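PDB 5FJZ: coatomer subunit delta from Saccharomyces cerevisiae, which forms part of the COPI coatomer of Golgi-to-ER vesicle transport and binds a tryptophan-based peptide of Dsl1 through this mu-homology domain. Local coordinates for residues L44-H49 against F97-Q102; G40-R45 against L104-W109. One frame throughout, in Å; residues are numbered along the deposited sequence.

Interaction 1. Residues L44-H49 against F97-Q102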
ATOM      1  N   LEU A  44     -16.789  17.728   5.827  1.00 18.37           N
ATOM      2  CA  LEU A  44     -17.759  18.720   5.410  1.00 15.57           C
ATOM      3  C   LEU A  44     -17.986  18.652   3.905  1.00 19.73           C
ATOM      4  O   LEU A  44     -17.013  18.632   3.165  1.00 18.24           O
ATOM      5  CB  LEU A  44     -17.182  20.120   5.834  1.00 19.67           C
ATOM      6  CG  LEU A  44     -17.977  21.348   5.431  1.00 23.81           C
ATOM      7  CD1 LEU A  44     -19.340  21.278   6.063  1.00 26.49           C
ATOM      8  CD2 LEU A  44     -17.212  22.608   5.865  1.00 28.80           C
ATOM      9  N   ARG A  45     -19.243  18.584   3.483  1.00 15.40           N
ATOM     10  CA  ARG A  45     -19.650  18.681   2.098  1.00 19.10           C
ATOM     11  C   ARG A  45     -20.556  19.911   1.989  1.00 20.81           C
ATOM     12  O   ARG A  45     -21.565  20.064   2.722  1.00 24.92           O
ATOM     13  CB  ARG A  45     -20.353  17.468   1.629  1.00 18.63           C
ATOM     14  CG  ARG A  45     -19.518  16.223   1.349  1.00 20.21           C
ATOM     15  CD  ARG A  45     -20.383  14.989   1.135  1.00 20.82           C
ATOM     16  NE  ARG A  45     -21.378  15.150   0.071  1.00 21.85           N
ATOM     17  CZ  ARG A  45     -22.365  14.278  -0.218  1.00 21.07           C
ATOM     18  NH1 ARG A  45     -22.488  13.185   0.484  1.00 22.71           N
ATOM     19  NH2 ARG A  45     -23.220  14.501  -1.203  1.00 22.42           N
ATOM     20  N   ILE A  46     -20.234  20.760   1.044  1.00 20.59           N
ATOM     21  CA  ILE A  46     -21.047  21.899   0.712  1.00 20.33           C
ATOM     22  C   ILE A  46     -21.374  21.962  -0.774  1.00 23.96           C
ATOM     23  O   ILE A  46     -20.497  21.841  -1.618  1.00 19.89           O
ATOM     24  CB  ILE A  46     -20.387  23.199   1.141  1.00 26.95           C
ATOM     25  CG1 ILE A  46     -20.128  23.146   2.649  1.00 26.49           C
ATOM     26  CG2 ILE A  46     -21.315  24.372   0.846  1.00 25.00           C
ATOM     27  CD1 ILE A  46     -19.400  24.336   3.184  1.00 30.51           C
ATOM     28  N   ASN A  47     -22.656  22.094  -1.107  1.00 18.72           N
ATOM     29  CA  ASN A  47     -23.015  22.087  -2.508  1.00 24.74           C
ATOM     30  C   ASN A  47     -23.834  23.292  -2.919  1.00 26.83           C
ATOM     31  O   ASN A  47     -24.300  23.340  -4.040  1.00 29.68           O
ATOM     32  CB  ASN A  47     -23.668  20.769  -2.896  1.00 23.71           C
ATOM     33  CG  ASN A  47     -25.058  20.606  -2.350  1.00 27.25           C
ATOM     34  OD1 ASN A  47     -25.649  21.503  -1.697  1.00 31.92           O
ATOM     35  ND2 ASN A  47     -25.633  19.508  -2.720  1.00 29.40           N
ATOM     36  N   ASP A  48     -23.898  24.289  -2.038  1.00 29.08           N
ATOM     37  CA  ASP A  48     -24.589  25.587  -2.314  1.00 29.24           C
ATOM     38  C   ASP A  48     -23.649  26.699  -1.973  1.00 31.13           C
ATOM     39  O   ASP A  48     -23.246  26.871  -0.817  1.00 29.89           O
ATOM     40  CB  ASP A  48     -25.869  25.621  -1.485  1.00 33.68           C
ATOM     41  CG  ASP A  48     -26.667  26.948  -1.601  1.00 36.26           C
ATOM     42  OD1 ASP A  48     -26.200  27.973  -2.196  1.00 37.29           O
ATOM     43  OD2 ASP A  48     -27.798  26.928  -1.058  1.00 38.99           O
ATOM     44  N   HIS A  49     -23.256  27.460  -2.978  1.00 28.88           N
ATOM     45  CA  HIS A  49     -22.293  28.522  -2.817  0.50 32.09           C
ATOM     46  C   HIS A  49     -22.670  29.552  -1.706  1.00 29.34           C
ATOM     47  O   HIS A  49     -21.829  30.149  -1.085  1.00 29.81           O
ATOM     48  CB  HIS A  49     -22.073  29.225  -4.184  0.50 35.14           C
ATOM     49  CG  HIS A  49     -23.007  28.808  -5.314  0.50 36.27           C
ATOM     50  ND1 HIS A  49     -23.088  27.516  -5.828  0.50 35.31           N
ATOM     51  CD2 HIS A  49     -23.818  29.563  -6.093  0.50 33.62           C
ATOM     52  CE1 HIS A  49     -23.934  27.500  -6.842  0.50 36.14           C
ATOM     53  NE2 HIS A  49     -24.392  28.729  -7.024  0.50 34.83           N
ATOM     54  N   PHE A  97     -15.215  27.812   1.855  1.00 27.86           N
ATOM     55  CA  PHE A  97     -15.032  26.389   1.617  1.00 21.67           C
ATOM     56  C   PHE A  97     -15.356  26.031   0.196  1.00 20.84           C
ATOM     57  O   PHE A  97     -16.356  26.493  -0.362  1.00 22.20           O
ATOM     58  CB  PHE A  97     -15.938  25.550   2.543  1.00 22.75           C
ATOM     59  CG  PHE A  97     -15.459  25.495   3.967  1.00 23.31           C
ATOM     60  CD1 PHE A  97     -14.360  24.775   4.293  1.00 21.53           C
ATOM     61  CD2 PHE A  97     -16.128  26.159   4.944  1.00 26.75           C
ATOM     62  CE1 PHE A  97     -13.889  24.705   5.593  1.00 21.67           C
ATOM     63  CE2 PHE A  97     -15.696  26.095   6.246  1.00 23.94           C
ATOM     64  CZ  PHE A  97     -14.618  25.330   6.579  1.00 22.73           C
ATOM     65  N   PRO A  98     -14.547  25.194  -0.424  1.00 21.38           N
ATOM     66  CA  PRO A  98     -15.061  24.637  -1.662  1.00 20.07           C
ATOM     67  C   PRO A  98     -16.494  24.122  -1.592  1.00 22.75           C
ATOM     68  O   PRO A  98     -16.828  23.358  -0.701  1.00 23.15           O
ATOM     69  CB  PRO A  98     -14.057  23.458  -1.954  1.00 20.68           C
ATOM     70  CG  PRO A  98     -12.856  23.856  -1.253  1.00 22.71           C
ATOM     71  CD  PRO A  98     -13.306  24.555  -0.012  1.00 21.55           C
ATOM     72  N   ALA A  99     -17.305  24.503  -2.576  1.00 20.13           N
ATOM     73  CA  ALA A  99     -18.710  24.285  -2.586  1.00 22.10           C
ATOM     74  C   ALA A  99     -19.182  23.531  -3.802  1.00 21.28           C
ATOM     75  O   ALA A  99     -20.308  23.710  -4.229  1.00 27.80           O
ATOM     76  CB  ALA A  99     -19.424  25.651  -2.449  1.00 24.35           C
ATOM     77  N   ASN A 100     -18.362  22.593  -4.291  1.00 20.36           N
ATOM     78  CA  ASN A 100     -18.804  21.616  -5.285  1.00 22.64           C
ATOM     79  C   ASN A 100     -18.898  20.170  -4.741  1.00 21.35           C
ATOM     80  O   ASN A 100     -18.514  19.202  -5.426  1.00 22.87           O
ATOM     81  CB  ASN A 100     -17.908  21.689  -6.506  1.00 24.15           C
ATOM     82  CG  ASN A 100     -18.051  23.009  -7.274  1.00 25.54           C
ATOM     83  OD1 ASN A 100     -19.045  23.270  -7.898  1.00 27.65           O
ATOM     84  ND2 ASN A 100     -17.036  23.821  -7.226  1.00 28.22           N
ATOM     85  N   ASP A 101     -19.565  20.057  -3.588  1.00 19.66           N
ATOM     86  CA  ASP A 101     -19.901  18.836  -2.935  1.00 21.38           C
ATOM     87  C   ASP A 101     -18.712  17.889  -2.733  1.00 19.50           C
ATOM     88  O   ASP A 101     -18.878  16.710  -2.731  1.00 24.51           O
ATOM     89  CB  ASP A 101     -21.010  18.116  -3.657  1.00 20.06           C
ATOM     90  CG  ASP A 101     -21.985  17.421  -2.699  1.00 18.17           C
ATOM     91  OD1 ASP A 101     -21.875  17.576  -1.492  1.00 21.61           O
ATOM     92  OD2 ASP A 101     -22.863  16.683  -3.184  1.00 19.96           O
ATOM     93  N   GLN A 102     -17.537  18.432  -2.548  1.00 18.76           N
ATOM     94  CA  GLN A 102     -16.328  17.637  -2.223  1.00 19.89           C
ATOM     95  C   GLN A 102     -16.259  17.361  -0.763  1.00 17.54           C
ATOM     96  O   GLN A 102     -16.620  18.228   0.088  1.00 19.69           O
ATOM     97  CB  GLN A 102     -15.030  18.346  -2.590  1.00 19.75           C
ATOM     98  CG  GLN A 102     -15.012  18.901  -4.003  1.00 19.69           C
ATOM     99  CD  GLN A 102     -15.338  20.391  -4.096  1.00 21.71           C
ATOM    100  OE1 GLN A 102     -16.164  20.936  -3.339  1.00 23.10           O
ATOM    101  NE2 GLN A 102     -14.728  21.047  -5.059  1.00 25.10           N
TER
HETATM  102  O   HOH W   1     -17.759  20.642  -0.343  1.00 19.12           O

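Interaction 2. Residues G40-R45 against L104-W109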
ATOM      1  N   GLY A  40     -10.841   8.990  14.018  1.00 12.70           N
ATOM      2  CA  GLY A  40     -12.048   9.708  13.538  1.00 13.66           C
ATOM      3  C   GLY A  40     -11.750  10.824  12.596  1.00 13.88           C
ATOM      4  O   GLY A  40     -10.673  11.360  12.647  1.00 14.91           O
ATOM      5  N   VAL A  41     -12.740  11.197  11.810  1.00 16.06           N
ATOM      6  CA  VAL A  41     -12.645  12.367  10.959  1.00 16.27           C
ATOM      7  C   VAL A  41     -13.958  13.050  10.919  1.00 14.14           C
ATOM      8  O   VAL A  41     -15.044  12.399  10.883  1.00 15.35           O
ATOM      9  CB  VAL A  41     -12.110  11.957   9.515  1.00 16.50           C
ATOM     10  CG1 VAL A  41     -13.121  11.139   8.736  1.00 20.15           C
ATOM     11  CG2 VAL A  41     -11.889  13.189   8.646  1.00 19.13           C
ATOM     12  N   LEU A  42     -13.929  14.386  10.811  1.00 14.80           N
ATOM     13  CA  LEU A  42     -15.060  15.200  10.561  1.00 18.80           C
ATOM     14  C   LEU A  42     -14.947  15.750   9.133  1.00 16.70           C
ATOM     15  O   LEU A  42     -14.001  16.434   8.818  1.00 17.42           O
ATOM     16  CB  LEU A  42     -15.031  16.318  11.588  1.00 20.65           C
ATOM     17  CG  LEU A  42     -16.391  16.961  11.519  1.00 23.47           C
ATOM     18  CD1 LEU A  42     -16.915  17.486  12.808  1.00 26.75           C
ATOM     19  CD2 LEU A  42     -16.320  18.082  10.553  1.00 27.07           C
ATOM     20  N   GLU A  43     -15.886  15.379   8.269  1.00 16.85           N
ATOM     21  CA  GLU A  43     -15.905  15.766   6.876  1.00 17.72           C
ATOM     22  C   GLU A  43     -17.059  16.725   6.633  1.00 18.89           C
ATOM     23  O   GLU A  43     -18.181  16.560   7.165  1.00 16.64           O
ATOM     24  CB  GLU A  43     -16.100  14.561   5.984  1.00 19.06           C
ATOM     25  CG  GLU A  43     -14.896  13.652   5.944  1.00 20.71           C
ATOM     26  CD  GLU A  43     -15.090  12.434   5.057  1.00 24.66           C
ATOM     27  OE1 GLU A  43     -16.190  12.226   4.509  1.00 32.94           O
ATOM     28  OE2 GLU A  43     -14.133  11.672   4.920  1.00 26.29           O
ATOM     29  N   LEU A  44     -16.789  17.728   5.827  1.00 18.37           N
ATOM     30  CA  LEU A  44     -17.759  18.720   5.410  1.00 15.57           C
ATOM     31  C   LEU A  44     -17.986  18.652   3.905  1.00 19.73           C
ATOM     32  O   LEU A  44     -17.013  18.632   3.165  1.00 18.24           O
ATOM     33  CB  LEU A  44     -17.182  20.120   5.834  1.00 19.67           C
ATOM     34  CG  LEU A  44     -17.977  21.348   5.431  1.00 23.81           C
ATOM     35  CD1 LEU A  44     -19.340  21.278   6.063  1.00 26.49           C
ATOM     36  CD2 LEU A  44     -17.212  22.608   5.865  1.00 28.80           C
ATOM     37  N   ARG A  45     -19.243  18.584   3.483  1.00 15.40           N
ATOM     38  CA  ARG A  45     -19.650  18.681   2.098  1.00 19.10           C
ATOM     39  C   ARG A  45     -20.556  19.911   1.989  1.00 20.81           C
ATOM     40  O   ARG A  45     -21.565  20.064   2.722  1.00 24.92           O
ATOM     41  CB  ARG A  45     -20.353  17.468   1.629  1.00 18.63           C
ATOM     42  CG  ARG A  45     -19.518  16.223   1.349  1.00 20.21           C
ATOM     43  CD  ARG A  45     -20.383  14.989   1.135  1.00 20.82           C
ATOM     44  NE  ARG A  45     -21.378  15.150   0.071  1.00 21.85           N
ATOM     45  CZ  ARG A  45     -22.365  14.278  -0.218  1.00 21.07           C
ATOM     46  NH1 ARG A  45     -22.488  13.185   0.484  1.00 22.71           N
ATOM     47  NH2 ARG A  45     -23.220  14.501  -1.203  1.00 22.42           N
ATOM     48  N   LEU A 104     -14.616  17.348   2.453  1.00 15.78           N
ATOM     49  CA  LEU A 104     -13.513  18.109   3.000  1.00 17.76           C
ATOM     50  C   LEU A 104     -13.234  17.650   4.432  1.00 18.47           C
ATOM     51  O   LEU A 104     -14.066  17.866   5.328  1.00 17.50           O
ATOM     52  CB  LEU A 104     -13.815  19.581   2.990  1.00 17.88           C
ATOM     53  CG  LEU A 104     -14.318  20.166   1.710  1.00 17.20           C
ATOM     54  CD1 LEU A 104     -14.736  21.620   1.945  1.00 17.56           C
ATOM     55  CD2 LEU A 104     -13.297  20.109   0.575  1.00 16.21           C
ATOM     56  N   GLY A 105     -12.123  16.934   4.631  1.00 17.80           N
ATOM     57  CA  GLY A 105     -11.662  16.492   5.970  1.00 19.31           C
ATOM     58  C   GLY A 105     -11.137  17.681   6.751  1.00 18.63           C
ATOM     59  O   GLY A 105     -10.207  18.391   6.281  1.00 19.72           O
ATOM     60  N   VAL A 106     -11.802  18.043   7.830  1.00 17.81           N
ATOM     61  CA  VAL A 106     -11.429  19.307   8.517  1.00 17.68           C
ATOM     62  C   VAL A 106     -10.773  19.047   9.853  1.00 19.91           C
ATOM     63  O   VAL A 106     -10.077  19.896  10.395  1.00 19.36           O
ATOM     64  CB  VAL A 106     -12.584  20.332   8.615  1.00 18.74           C
ATOM     65  CG1 VAL A 106     -13.005  20.862   7.220  1.00 19.07           C
ATOM     66  CG2 VAL A 106     -13.755  19.856   9.430  1.00 21.79           C
ATOM     67  N   LEU A 107     -11.086  17.910  10.432  1.00 17.86           N
ATOM     68  CA  LEU A 107     -10.627  17.583  11.747  1.00 17.76           C
ATOM     69  C   LEU A 107     -10.489  16.082  11.850  1.00 13.23           C
ATOM     70  O   LEU A 107     -11.347  15.329  11.336  1.00 17.60           O
ATOM     71  CB  LEU A 107     -11.633  18.133  12.804  1.00 14.70           C
ATOM     72  CG  LEU A 107     -11.302  17.799  14.252  1.00 16.87           C
ATOM     73  CD1 LEU A 107     -10.141  18.685  14.720  1.00 18.13           C
ATOM     74  CD2 LEU A 107     -12.543  18.114  15.114  1.00 16.72           C
ATOM     75  N   ARG A 108      -9.454  15.633  12.500  1.00 15.00           N
ATOM     76  CA  ARG A 108      -9.187  14.212  12.750  1.00 16.32           C
ATOM     77  C   ARG A 108      -8.741  14.002  14.198  1.00 15.30           C
ATOM     78  O   ARG A 108      -8.278  14.936  14.882  1.00 13.89           O
ATOM     79  CB  ARG A 108      -7.956  13.775  11.912  1.00 20.06           C
ATOM     80  CG  ARG A 108      -8.292  13.536  10.478  1.00 25.09           C
ATOM     81  CD  ARG A 108      -6.983  13.334   9.734  1.00 33.23           C
ATOM     82  NE  ARG A 108      -7.233  12.748   8.415  1.00 45.52           N
ATOM     83  CZ  ARG A 108      -6.298  12.649   7.470  1.00 53.62           C
ATOM     84  NH1 ARG A 108      -5.052  13.116   7.680  1.00 55.95           N
ATOM     85  NH2 ARG A 108      -6.606  12.101   6.304  1.00 60.11           N
ATOM     86  N   TRP A 109      -8.942  12.784  14.679  1.00 16.06           N
ATOM     87  CA  TRP A 109      -8.621  12.393  16.026  1.00 13.15           C
ATOM     88  C   TRP A 109      -8.225  10.951  16.035  1.00 13.57           C
ATOM     89  O   TRP A 109      -8.568  10.207  15.155  1.00 12.93           O
ATOM     90  CB  TRP A 109      -9.757  12.772  17.018  1.00 13.07           C
ATOM     91  CG  TRP A 109     -11.104  12.223  16.733  1.00 13.78           C
ATOM     92  CD1 TRP A 109     -11.677  11.115  17.320  1.00 13.65           C
ATOM     93  CD2 TRP A 109     -12.075  12.778  15.863  1.00 11.93           C
ATOM     94  NE1 TRP A 109     -12.992  10.947  16.790  1.00 18.45           N
ATOM     95  CE2 TRP A 109     -13.255  11.994  15.952  1.00 12.61           C
ATOM     96  CE3 TRP A 109     -12.138  13.962  15.102  1.00 12.74           C
ATOM     97  CZ2 TRP A 109     -14.315  12.238  15.186  1.00 14.91           C
ATOM     98  CZ3 TRP A 109     -13.222  14.188  14.367  1.00 14.21           C
ATOM     99  CH2 TRP A 109     -14.286  13.371  14.385  1.00 15.30           C
TER

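Interaction 1. Residues L44-H49 against F97-Q102
Arg45 and Asp101 make the charged contact. The guanidinium grips the carboxylate side-on with two nitrogens: Arg45 NE reaches Asp101 OD1 at 2.9 Å, and Arg45 NH2 reaches Asp101 OD2 at 3.0 Å. Both oxygens lie close to the guanidinium plane, but the two flat groups are turned 44° apart; OD1 is therefore met from above the carboxylate plane, while Asp101 OD2 is met on its syn side but tilted well out of that plane. A bend in the arginine chain at chi3 (56°) lays NE and NH2 alongside the acid, and NH1 bonds to Pro10 O.

The backbones meet without strand pairing. Asp101 N donates to Ile46 O at 2.8 Å, with the aspartate in a left-handed backbone conformation. A water takes up the N-H of Ile46 (N to water, 2.8 Å) and also hydrogen-bonds within the loop, where Gln102 O lies 2.7 Å from the water oxygen and Pro98 O is a further partner.

Apolar packing holds the other flank. Leu44 sets CD2 squarely over the middle of the Phe97 ring, 3.6 Å from its centroid, a CH-pi contact; CG lies anti to the backbone N (chi1 176°), which carries the methyl toward the ring. Beside it, Ile46 CD1 lies 3.7 Å from Phe97 CB, and Ile46 CG2 rests on the Ala99 methyl at 4.0 Å from CB.

Phe97 and Pro98 also pack against the bound peptide, while Asn100 and Gln102 bond to a second subunit. Here an irregular loop folds over the end of strand 33-46 beside the bound peptide in the beta-rich mu-homology domain.

Interaction 2. Residues G40-R45 against L104-W109
Gly40 and Trp109 are an antiparallel hydrogen-bonded pair, with two backbone bonds, Gly40 N to Trp109 O at 2.8 Å and Trp109 N back to Gly40 O at 3.0 Å. Leu44 and Leu104 exchange a like pair farther along. Between them the register slips by one in a classic beta bulge: Leu42 N donates to Leu107 O (2.8 Å), yet Leu42 O receives Val106 N at 2.9 Å in an almost straight bond, so that Val106 and Leu107 together face Leu42.

Trp109 CG sits between its backbone N and carbonyl carbon (chi1 57°), and the indole turns back across the neighbouring strand. Gly40 CA lies over one face, 3.7 Å from the centroid of the five-membered ring, and Leu42 CB meets the edge of the indole, 3.9 Å from Trp109 CZ3. Trp109 NE1 is hydrogen-bonded to Glu21. Replacing the tryptophan by an alanine would probably strip the cover from Gly40 and leave Glu21 without this donor. At the bulge Leu42 CD2 and Val106 CG2 are pressed to 3.3 Å, tighter than normal contact.

Gly105 bonds to the bound peptide through its backbone, and Arg108 makes a cation-pi contact with a peptide aromatic. The chemistry thus implies a pairing held by main-chain bonds and apolar packing, with strand 104-113 also presenting groups to the ligand.

How the interactions relate
Strand 33-46 supplies the first partner of both contacts: residues 40-45 enter interaction 2, then the chain runs through the shared Leu44 and Arg45 into interaction 1. From His49 it makes a long excursion, taking in strands 54-58, 72-73 and 87-88 and helix 79-85, before returning at Phe97. Interaction 1 closes this excursion, and interaction 2, reached a few residues later at Leu104, encloses it, so the two are nested and do not cross. Their centres lie about 14 Å apart, and Pro98 O and Leu104 CD1 touch at 3.8 Å. Together they bind the returning loop and strand 104-113 to strand 33-46, within the region that interacts with Dsl1.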